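PDB 6V98: cysteine hydrolase from Vibrio cholerae, which is an effector delivered by the type VI secretion system and probably acts as a toxic, papain-like cysteine hydrolase on a target in the attacked bacterium. Local coordinates for residues R58-G63 with S128-K133; D166-P171 with S177-Q182. All coordinates share one frame; numbering follows the deposited sequence.

Interaction 1 (R58-G63 with S128-K133); sequences RYYEYG and SWLRGK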
ATOM      1  N   ARG A  58      -2.904  -8.691  -4.398  1.00 23.31           N
ATOM      2  CA  ARG A  58      -3.999  -7.826  -3.975  1.00 25.01           C
ATOM      3  C   ARG A  58      -3.487  -6.406  -3.787  1.00 23.37           C
ATOM      4  O   ARG A  58      -2.320  -6.185  -3.470  1.00 23.84           O
ATOM      5  CB  ARG A  58      -4.627  -8.292  -2.644  1.00 29.70           C
ATOM      6  CG  ARG A  58      -5.000  -9.754  -2.614  1.00 32.29           C
ATOM      7  CD  ARG A  58      -6.193  -9.990  -3.506  1.00 36.84           C
ATOM      8  NE  ARG A  58      -6.703 -11.347  -3.369  1.00 49.93           N
ATOM      9  CZ  ARG A  58      -6.808 -12.212  -4.373  1.00 56.62           C
ATOM     10  NH1 ARG A  58      -6.432 -11.868  -5.604  1.00 53.78           N
ATOM     11  NH2 ARG A  58      -7.290 -13.427  -4.144  1.00 65.91           N
ATOM     12  N   TYR A  59      -4.389  -5.438  -3.930  1.00 23.13           N
ATOM     13  CA  TYR A  59      -4.067  -4.048  -3.640  1.00 21.84           C
ATOM     14  C   TYR A  59      -5.197  -3.442  -2.822  1.00 21.76           C
ATOM     15  O   TYR A  59      -6.371  -3.583  -3.182  1.00 20.43           O
ATOM     16  CB  TYR A  59      -3.829  -3.237  -4.927  1.00 22.13           C
ATOM     17  CG  TYR A  59      -3.577  -1.773  -4.649  1.00 21.27           C
ATOM     18  CD1 TYR A  59      -4.629  -0.858  -4.644  1.00 21.88           C
ATOM     19  CD2 TYR A  59      -2.300  -1.307  -4.356  1.00 22.59           C
ATOM     20  CE1 TYR A  59      -4.412   0.485  -4.358  1.00 19.92           C
ATOM     21  CE2 TYR A  59      -2.075   0.030  -4.056  1.00 20.07           C
ATOM     22  CZ  TYR A  59      -3.130   0.914  -4.062  1.00 21.91           C
ATOM     23  OH  TYR A  59      -2.920   2.244  -3.791  1.00 23.89           O
ATOM     24  N   TYR A  60      -4.839  -2.797  -1.707  1.00 24.20           N
ATOM     25  CA  TYR A  60      -5.784  -2.126  -0.830  1.00 20.86           C
ATOM     26  C   TYR A  60      -5.283  -0.730  -0.508  1.00 20.26           C
ATOM     27  O   TYR A  60      -4.074  -0.474  -0.490  1.00 19.34           O
ATOM     28  CB  TYR A  60      -5.974  -2.896   0.489  1.00 18.98           C
ATOM     29  CG  TYR A  60      -6.878  -4.099   0.399  1.00 23.13           C
ATOM     30  CD1 TYR A  60      -6.425  -5.318  -0.114  1.00 24.77           C
ATOM     31  CD2 TYR A  60      -8.189  -4.019   0.844  1.00 25.49           C
ATOM     32  CE1 TYR A  60      -7.279  -6.428  -0.178  1.00 29.68           C
ATOM     33  CE2 TYR A  60      -9.043  -5.107   0.791  1.00 28.92           C
ATOM     34  CZ  TYR A  60      -8.596  -6.304   0.285  1.00 31.42           C
ATOM     35  OH  TYR A  60      -9.488  -7.356   0.248  1.00 32.54           O
ATOM     36  N   GLU A  61      -6.222   0.170  -0.224  1.00 20.53           N
ATOM     37  CA  GLU A  61      -5.853   1.501   0.226  1.00 20.15           C
ATOM     38  C   GLU A  61      -7.001   2.079   1.045  1.00 22.20           C
ATOM     39  O   GLU A  61      -8.137   1.604   0.984  1.00 23.00           O
ATOM     40  CB  GLU A  61      -5.524   2.425  -0.964  1.00 19.29           C
ATOM     41  CG  GLU A  61      -6.696   2.610  -1.905  1.00 20.38           C
ATOM     42  CD  GLU A  61      -6.275   3.113  -3.271  1.00 25.25           C
ATOM     43  OE1 GLU A  61      -5.206   3.746  -3.357  1.00 24.76           O
ATOM     44  OE2 GLU A  61      -7.023   2.876  -4.242  1.00 25.67           O
ATOM     45  N   TYR A  62      -6.684   3.133   1.792  1.00 19.63           N
ATOM     46  CA  TYR A  62      -7.644   3.838   2.631  1.00 19.57           C
ATOM     47  C   TYR A  62      -7.585   5.317   2.294  1.00 20.09           C
ATOM     48  O   TYR A  62      -6.499   5.885   2.171  1.00 24.10           O
ATOM     49  CB  TYR A  62      -7.314   3.619   4.098  1.00 21.84           C
ATOM     50  CG  TYR A  62      -8.140   4.452   5.050  1.00 24.32           C
ATOM     51  CD1 TYR A  62      -9.468   4.133   5.306  1.00 20.19           C
ATOM     52  CD2 TYR A  62      -7.588   5.553   5.699  1.00 23.64           C
ATOM     53  CE1 TYR A  62     -10.226   4.893   6.203  1.00 21.69           C
ATOM     54  CE2 TYR A  62      -8.341   6.319   6.580  1.00 24.86           C
ATOM     55  CZ  TYR A  62      -9.656   5.978   6.819  1.00 21.38           C
ATOM     56  OH  TYR A  62     -10.403   6.715   7.691  1.00 23.36           O
ATOM     57  N   GLY A  63      -8.739   5.946   2.139  1.00 24.11           N
ATOM     58  CA  GLY A  63      -8.714   7.331   1.723  1.00 24.91           C
ATOM     59  C   GLY A  63     -10.112   7.888   1.650  1.00 27.07           C
ATOM     60  O   GLY A  63     -11.076   7.257   2.087  1.00 23.91           O
ATOM     61  N   SER A 128      -6.814 -11.368   5.509  1.00 24.41           N
ATOM     62  CA  SER A 128      -7.897 -11.340   6.490  1.00 25.97           C
ATOM     63  C   SER A 128      -8.010  -9.979   7.178  1.00 27.83           C
ATOM     64  O   SER A 128      -9.121  -9.481   7.412  1.00 24.25           O
ATOM     65  CB  SER A 128      -7.676 -12.448   7.523  1.00 26.94           C
ATOM     66  OG  SER A 128      -8.729 -12.440   8.478  1.00 41.36           O
ATOM     67  N   TRP A 129      -6.874  -9.368   7.523  1.00 25.58           N
ATOM     68  CA  TRP A 129      -6.897  -8.065   8.192  1.00 23.43           C
ATOM     69  C   TRP A 129      -7.480  -6.989   7.280  1.00 26.88           C
ATOM     70  O   TRP A 129      -8.328  -6.191   7.705  1.00 23.64           O
ATOM     71  CB  TRP A 129      -5.478  -7.706   8.645  1.00 21.35           C
ATOM     72  CG  TRP A 129      -5.296  -6.499   9.545  1.00 22.76           C
ATOM     73  CD1 TRP A 129      -5.144  -6.508  10.899  1.00 26.15           C
ATOM     74  CD2 TRP A 129      -5.174  -5.132   9.136  1.00 23.26           C
ATOM     75  NE1 TRP A 129      -4.948  -5.232  11.363  1.00 26.51           N
ATOM     76  CE2 TRP A 129      -4.969  -4.365  10.301  1.00 25.04           C
ATOM     77  CE3 TRP A 129      -5.237  -4.481   7.900  1.00 23.12           C
ATOM     78  CZ2 TRP A 129      -4.820  -2.981  10.269  1.00 28.74           C
ATOM     79  CZ3 TRP A 129      -5.079  -3.103   7.863  1.00 23.65           C
ATOM     80  CH2 TRP A 129      -4.872  -2.367   9.038  1.00 23.18           C
ATOM     81  N   LEU A 130      -7.051  -6.970   6.016  1.00 25.17           N
ATOM     82  CA  LEU A 130      -7.551  -5.989   5.055  1.00 24.38           C
ATOM     83  C   LEU A 130      -9.041  -6.176   4.785  1.00 24.09           C
ATOM     84  O   LEU A 130      -9.800  -5.197   4.759  1.00 24.11           O
ATOM     85  CB  LEU A 130      -6.735  -6.093   3.764  1.00 20.15           C
ATOM     86  CG  LEU A 130      -5.301  -5.611   3.991  1.00 21.35           C
ATOM     87  CD1 LEU A 130      -4.362  -6.198   2.918  1.00 27.04           C
ATOM     88  CD2 LEU A 130      -5.238  -4.090   4.009  1.00 23.40           C
ATOM     89  N   ARG A 131      -9.488  -7.420   4.591  1.00 23.68           N
ATOM     90  CA  ARG A 131     -10.919  -7.655   4.421  1.00 25.17           C
ATOM     91  C   ARG A 131     -11.686  -7.265   5.682  1.00 31.77           C
ATOM     92  O   ARG A 131     -12.807  -6.750   5.604  1.00 31.34           O
ATOM     93  CB  ARG A 131     -11.183  -9.117   4.073  1.00 32.04           C
ATOM     94  CG  ARG A 131     -10.712  -9.543   2.680  1.00 35.76           C
ATOM     95  CD  ARG A 131     -11.240 -10.928   2.315  1.00 46.87           C
ATOM     96  NE  ARG A 131     -10.480 -12.014   2.940  1.00 52.12           N
ATOM     97  CZ  ARG A 131     -10.824 -12.625   4.073  1.00 56.69           C
ATOM     98  NH1 ARG A 131     -11.923 -12.264   4.724  1.00 63.81           N
ATOM     99  NH2 ARG A 131     -10.066 -13.603   4.558  1.00 53.45           N
ATOM    100  N   GLY A 132     -11.090  -7.497   6.852  1.00 29.64           N
ATOM    101  CA  GLY A 132     -11.733  -7.100   8.097  1.00 27.31           C
ATOM    102  C   GLY A 132     -11.878  -5.595   8.224  1.00 30.34           C
ATOM    103  O   GLY A 132     -12.922  -5.097   8.651  1.00 26.36           O
ATOM    104  N   LYS A 133     -10.845  -4.849   7.835  1.00 25.24           N
ATOM    105  CA  LYS A 133     -10.952  -3.399   7.870  1.00 26.65           C
ATOM    106  C   LYS A 133     -11.960  -2.906   6.839  1.00 27.68           C
ATOM    107  O   LYS A 133     -12.717  -1.960   7.100  1.00 29.52           O
ATOM    108  CB  LYS A 133      -9.580  -2.771   7.639  1.00 27.21           C
ATOM    109  CG  LYS A 133      -8.605  -2.927   8.787  1.00 26.91           C
ATOM    110  CD  LYS A 133      -9.227  -2.521  10.116  1.00 28.65           C
ATOM    111  CE  LYS A 133      -8.174  -2.353  11.199  1.00 31.85           C
ATOM    112  NZ  LYS A 133      -8.757  -2.550  12.557  1.00 39.52           N
TER

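Interaction 2 (D166-P171 with S177-Q182); sequences DPAWKP and SAYIEQ. With CA (calcium ion), chain B.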
ATOM      1  N   ASP A 166       7.347  -4.654  12.195  1.00 29.48           N
ATOM      2  CA  ASP A 166       8.065  -3.568  12.855  1.00 29.51           C
ATOM      3  C   ASP A 166       8.372  -2.411  11.896  1.00 27.89           C
ATOM      4  O   ASP A 166       9.542  -2.110  11.636  1.00 30.48           O
ATOM      5  CB  ASP A 166       9.340  -4.079  13.506  1.00 35.80           C
ATOM      6  CG  ASP A 166       9.996  -3.036  14.397  1.00 47.39           C
ATOM      7  OD1 ASP A 166       9.278  -2.163  14.936  1.00 49.96           O
ATOM      8  OD2 ASP A 166      11.235  -3.075  14.548  1.00 53.31           O
ATOM      9  N   PRO A 167       7.354  -1.751  11.360  1.00 22.75           N
ATOM     10  CA  PRO A 167       7.592  -0.602  10.480  1.00 23.68           C
ATOM     11  C   PRO A 167       8.234   0.548  11.239  1.00 25.94           C
ATOM     12  O   PRO A 167       8.337   0.552  12.470  1.00 25.08           O
ATOM     13  CB  PRO A 167       6.194  -0.227  10.003  1.00 24.45           C
ATOM     14  CG  PRO A 167       5.300  -0.654  11.153  1.00 21.44           C
ATOM     15  CD  PRO A 167       5.922  -1.931  11.662  1.00 25.79           C
ATOM     16  N   ALA A 168       8.658   1.549  10.472  1.00 24.88           N
ATOM     17  CA  ALA A 168       9.284   2.727  11.056  1.00 25.81           C
ATOM     18  C   ALA A 168       8.328   3.431  12.010  1.00 24.49           C
ATOM     19  O   ALA A 168       7.102   3.408  11.843  1.00 22.76           O
ATOM     20  CB  ALA A 168       9.745   3.696   9.953  1.00 26.08           C
ATOM     21  N   TRP A 169       8.909   4.070  13.024  1.00 23.59           N
ATOM     22  CA  TRP A 169       8.117   4.737  14.048  1.00 29.41           C
ATOM     23  C   TRP A 169       7.111   5.704  13.432  1.00 25.16           C
ATOM     24  O   TRP A 169       7.431   6.448  12.505  1.00 25.25           O
ATOM     25  CB  TRP A 169       9.041   5.484  15.003  1.00 24.80           C
ATOM     26  CG  TRP A 169       8.310   6.353  15.968  1.00 28.60           C
ATOM     27  CD1 TRP A 169       7.567   5.945  17.037  1.00 26.94           C
ATOM     28  CD2 TRP A 169       8.242   7.782  15.949  1.00 28.35           C
ATOM     29  NE1 TRP A 169       7.048   7.036  17.698  1.00 27.95           N
ATOM     30  CE2 TRP A 169       7.451   8.176  17.055  1.00 23.62           C
ATOM     31  CE3 TRP A 169       8.780   8.768  15.116  1.00 27.50           C
ATOM     32  CZ2 TRP A 169       7.188   9.505  17.340  1.00 23.14           C
ATOM     33  CZ3 TRP A 169       8.525  10.092  15.407  1.00 28.44           C
ATOM     34  CH2 TRP A 169       7.733  10.450  16.513  1.00 25.95           C
ATOM     35  N   LYS A 170       5.887   5.686  13.971  1.00 24.41           N
ATOM     36  CA  LYS A 170       4.791   6.511  13.471  1.00 21.60           C
ATOM     37  C   LYS A 170       4.702   7.803  14.272  1.00 26.38           C
ATOM     38  O   LYS A 170       4.337   7.758  15.460  1.00 26.31           O
ATOM     39  CB  LYS A 170       3.473   5.742  13.565  1.00 25.98           C
ATOM     40  CG  LYS A 170       2.349   6.333  12.732  1.00 26.57           C
ATOM     41  CD  LYS A 170       0.961   6.104  13.321  1.00 39.11           C
ATOM     42  CE  LYS A 170       0.832   4.823  14.137  1.00 44.71           C
ATOM     43  NZ  LYS A 170      -0.609   4.438  14.360  1.00 39.27           N
ATOM     44  N   PRO A 171       4.986   8.960  13.683  1.00 26.81           N
ATOM     45  CA  PRO A 171       4.896  10.217  14.435  1.00 26.92           C
ATOM     46  C   PRO A 171       3.447  10.605  14.666  1.00 28.66           C
ATOM     47  O   PRO A 171       2.534  10.013  14.072  1.00 29.03           O
ATOM     48  CB  PRO A 171       5.619  11.230  13.531  1.00 29.21           C
ATOM     49  CG  PRO A 171       5.652  10.623  12.179  1.00 34.23           C
ATOM     50  CD  PRO A 171       5.437   9.152  12.289  1.00 28.68           C
ATOM     51  N   SER A 177       4.620  11.164   2.153  1.00 28.49           N
ATOM     52  CA  SER A 177       5.883  11.351   1.451  1.00 31.72           C
ATOM     53  C   SER A 177       7.061  11.342   2.419  1.00 35.09           C
ATOM     54  O   SER A 177       8.102  10.732   2.140  1.00 35.71           O
ATOM     55  CB  SER A 177       5.839  12.655   0.665  1.00 44.13           C
ATOM     56  OG  SER A 177       5.735  13.751   1.553  1.00 47.46           O
ATOM     57  N   ALA A 178       6.912  12.000   3.573  1.00 29.46           N
ATOM     58  CA  ALA A 178       8.000  12.008   4.543  1.00 28.41           C
ATOM     59  C   ALA A 178       8.190  10.632   5.156  1.00 28.28           C
ATOM     60  O   ALA A 178       9.327  10.164   5.319  1.00 32.60           O
ATOM     61  CB  ALA A 178       7.727  13.054   5.629  1.00 30.89           C
ATOM     62  N   TYR A 179       7.086   9.964   5.500  1.00 27.10           N
ATOM     63  CA  TYR A 179       7.191   8.690   6.203  1.00 29.80           C
ATOM     64  C   TYR A 179       7.856   7.628   5.338  1.00 25.94           C
ATOM     65  O   TYR A 179       8.682   6.844   5.833  1.00 28.64           O
ATOM     66  CB  TYR A 179       5.807   8.210   6.665  1.00 24.86           C
ATOM     67  CG  TYR A 179       5.894   6.874   7.366  1.00 25.30           C
ATOM     68  CD1 TYR A 179       6.214   6.801   8.722  1.00 24.59           C
ATOM     69  CD2 TYR A 179       5.678   5.689   6.675  1.00 23.89           C
ATOM     70  CE1 TYR A 179       6.331   5.577   9.376  1.00 26.56           C
ATOM     71  CE2 TYR A 179       5.795   4.442   7.327  1.00 21.60           C
ATOM     72  CZ  TYR A 179       6.117   4.409   8.678  1.00 22.90           C
ATOM     73  OH  TYR A 179       6.236   3.209   9.340  1.00 24.70           O
ATOM     74  N   ILE A 180       7.485   7.552   4.056  1.00 30.21           N
ATOM     75  CA  ILE A 180       8.031   6.479   3.230  1.00 28.32           C
ATOM     76  C   ILE A 180       9.536   6.618   3.119  1.00 28.54           C
ATOM     77  O   ILE A 180      10.256   5.616   3.109  1.00 28.90           O
ATOM     78  CB  ILE A 180       7.353   6.430   1.841  1.00 27.64           C
ATOM     79  CG1 ILE A 180       7.653   5.093   1.148  1.00 28.01           C
ATOM     80  CG2 ILE A 180       7.744   7.619   0.964  1.00 25.63           C
ATOM     81  CD1 ILE A 180       7.026   3.901   1.824  1.00 26.38           C
ATOM     82  N   GLU A 181      10.043   7.852   3.090  1.00 28.31           N
ATOM     83  CA  GLU A 181      11.485   8.041   3.015  1.00 30.43           C
ATOM     84  C   GLU A 181      12.161   7.585   4.302  1.00 32.74           C
ATOM     85  O   GLU A 181      13.231   6.971   4.261  1.00 30.82           O
ATOM     86  CB  GLU A 181      11.804   9.500   2.710  1.00 29.92           C
ATOM     87  CG  GLU A 181      11.429   9.922   1.292  1.00 32.87           C
ATOM     88  CD  GLU A 181      12.203   9.163   0.220  1.00 32.06           C
ATOM     89  OE1 GLU A 181      13.420   8.950   0.394  1.00 32.30           O
ATOM     90  OE2 GLU A 181      11.581   8.779  -0.797  1.00 31.65           O
ATOM     91  N   GLN A 182      11.540   7.859   5.453  1.00 30.12           N
ATOM     92  CA  GLN A 182      12.023   7.291   6.708  1.00 29.54           C
ATOM     93  C   GLN A 182      11.993   5.767   6.673  1.00 29.01           C
ATOM     94  O   GLN A 182      12.952   5.109   7.101  1.00 30.56           O
ATOM     95  CB  GLN A 182      11.180   7.813   7.875  1.00 32.09           C
ATOM     96  CG  GLN A 182      11.600   9.177   8.389  1.00 41.60           C
ATOM     97  CD  GLN A 182      13.094   9.266   8.660  1.00 47.64           C
ATOM     98  OE1 GLN A 182      13.825   9.956   7.949  1.00 57.40           O
ATOM     99  NE2 GLN A 182      13.554   8.553   9.682  1.00 47.02           N
TER
HETATM  100 CA    CA B 301      13.382   7.558  -1.805  1.00 31.75          CA
HETATM  101  O   HOH W   1      15.908   7.489  -0.935  1.00 40.44           O
HETATM  102  O   HOH W   2      14.036   8.786  -3.890  1.00 54.45           O
HETATM  103  O   HOH W   3      11.642   6.812  -3.199  1.00 31.12           O
HETATM  104  O   HOH W   4      14.332   5.499  -2.984  1.00 27.99           O

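Interaction 1 (R58-G63 with S128-K133)
Tyr60 and Leu130 carry this contact, which packs helix 123-134 against one face of the central antiparallel sheet. The helix is layered on the sheet, here over strand 57-63. Leu130 sets its CB over the middle of the Tyr60 ring. This is a CH-pi contact, with Leu130 CB 3.7 Å from the centroid of the Tyr60 ring and only 3° off the ring normal. The two methyl groups of Leu130 reach farther back over the tyrosine. Leu130 CD1 lies 3.8 Å from Tyr60 CD1, and Leu130 CD2 lies 3.8 Å from Tyr60 CB. The leucine therefore spans the ring face and the root of the side chain. With CG beside the backbone N (chi1 -78°) and the ring turned about CB-CG (chi2 80°), a face of the Tyr60 ring meets Leu130. At the solvent side of the contact, the aliphatic part of Arg131 also meets the tyrosine, with Arg131 CG 3.5 Å from Tyr60 OH. The Arg131 chain bends at chi3 and its NE forms a salt bridge with Asp127.

Val76 and Lys78 of the edge strand 75-78 also touch Tyr60, while Phe155 and Leu159 of helix 154-162 pack on Leu130. Side chains alternate along the strand. Tyr59 and Glu61 point away from the helix. Glu61 forms a salt bridge with Arg77 and a hydrogen bond with His44. Tyr59 OH donates to Glu61 OE1 at 2.8 Å, from above the carboxylate plane.

Interaction 2 (D166-P171 with S177-Q182)
Tyr179 OH donates a hydrogen bond to Ala168 O, with 2.7 Å between the two oxygens. The phenol meets the carbonyl oxygen at a C=O...O angle of 117°, tilted 26° from the carbonyl plane. The loop folds back on helix 176-184, which follows it, and this bond joins the two. Tyr179 reaches across because its CG is anti to the backbone N (chi1 179°), which sends the ring out from the helix.

The loop wraps the outer end of the ring. Ala168 O and Trp169 O both lie at the ring edge, near its plane, and Trp169 O is 3.4 Å from Tyr179 CE1. Ala168 CB lies 3.9 Å from Tyr179 CZ, and Pro167 CB lies 3.5 Å from Tyr179 OH. Farther along the loop, Pro171 CD approaches Tyr179 CD1 at 4.3 Å. Gln182, one turn on from Tyr179, adds a looser contact with Ala168.

Glu181 points to another side of the helix and binds a calcium ion through both carboxylate oxygens, Glu181 OE1 at 2.6 Å and Glu181 OE2 at 2.4 Å. Four waters and Gln184 also bind this ion. Ile157 of helix 154-162 touches Tyr179, Pro167 and Lys170, and Lys170 NZ forms a salt bridge with Asp158 of that helix. Ile180 and Glu181 touch Ser114 of strand 113-120.

Interactions 1 and 2 follow one another along the chain and do not touch. Their centres are 19 Å apart and their nearest atoms about 9 Å apart. Helix 154-162 bridges them: Phe155 and Leu159 pack on Leu130 of interaction 1, while Ile157 and Asp158 meet residues of interaction 2. Just before this helix lies Cys152, found as S-dimethylarsinoyl-cysteine and probably the nucleophile, given the papain-like family. Residues of both segment pairs meet its sequence neighbours: the ring of Tyr62, on the strand of interaction 1, meets His150, and Tyr179 touches Met153. Glu181 of interaction 2 binds one calcium ion, and a second lies about 10 Å from the side chain of Gln182.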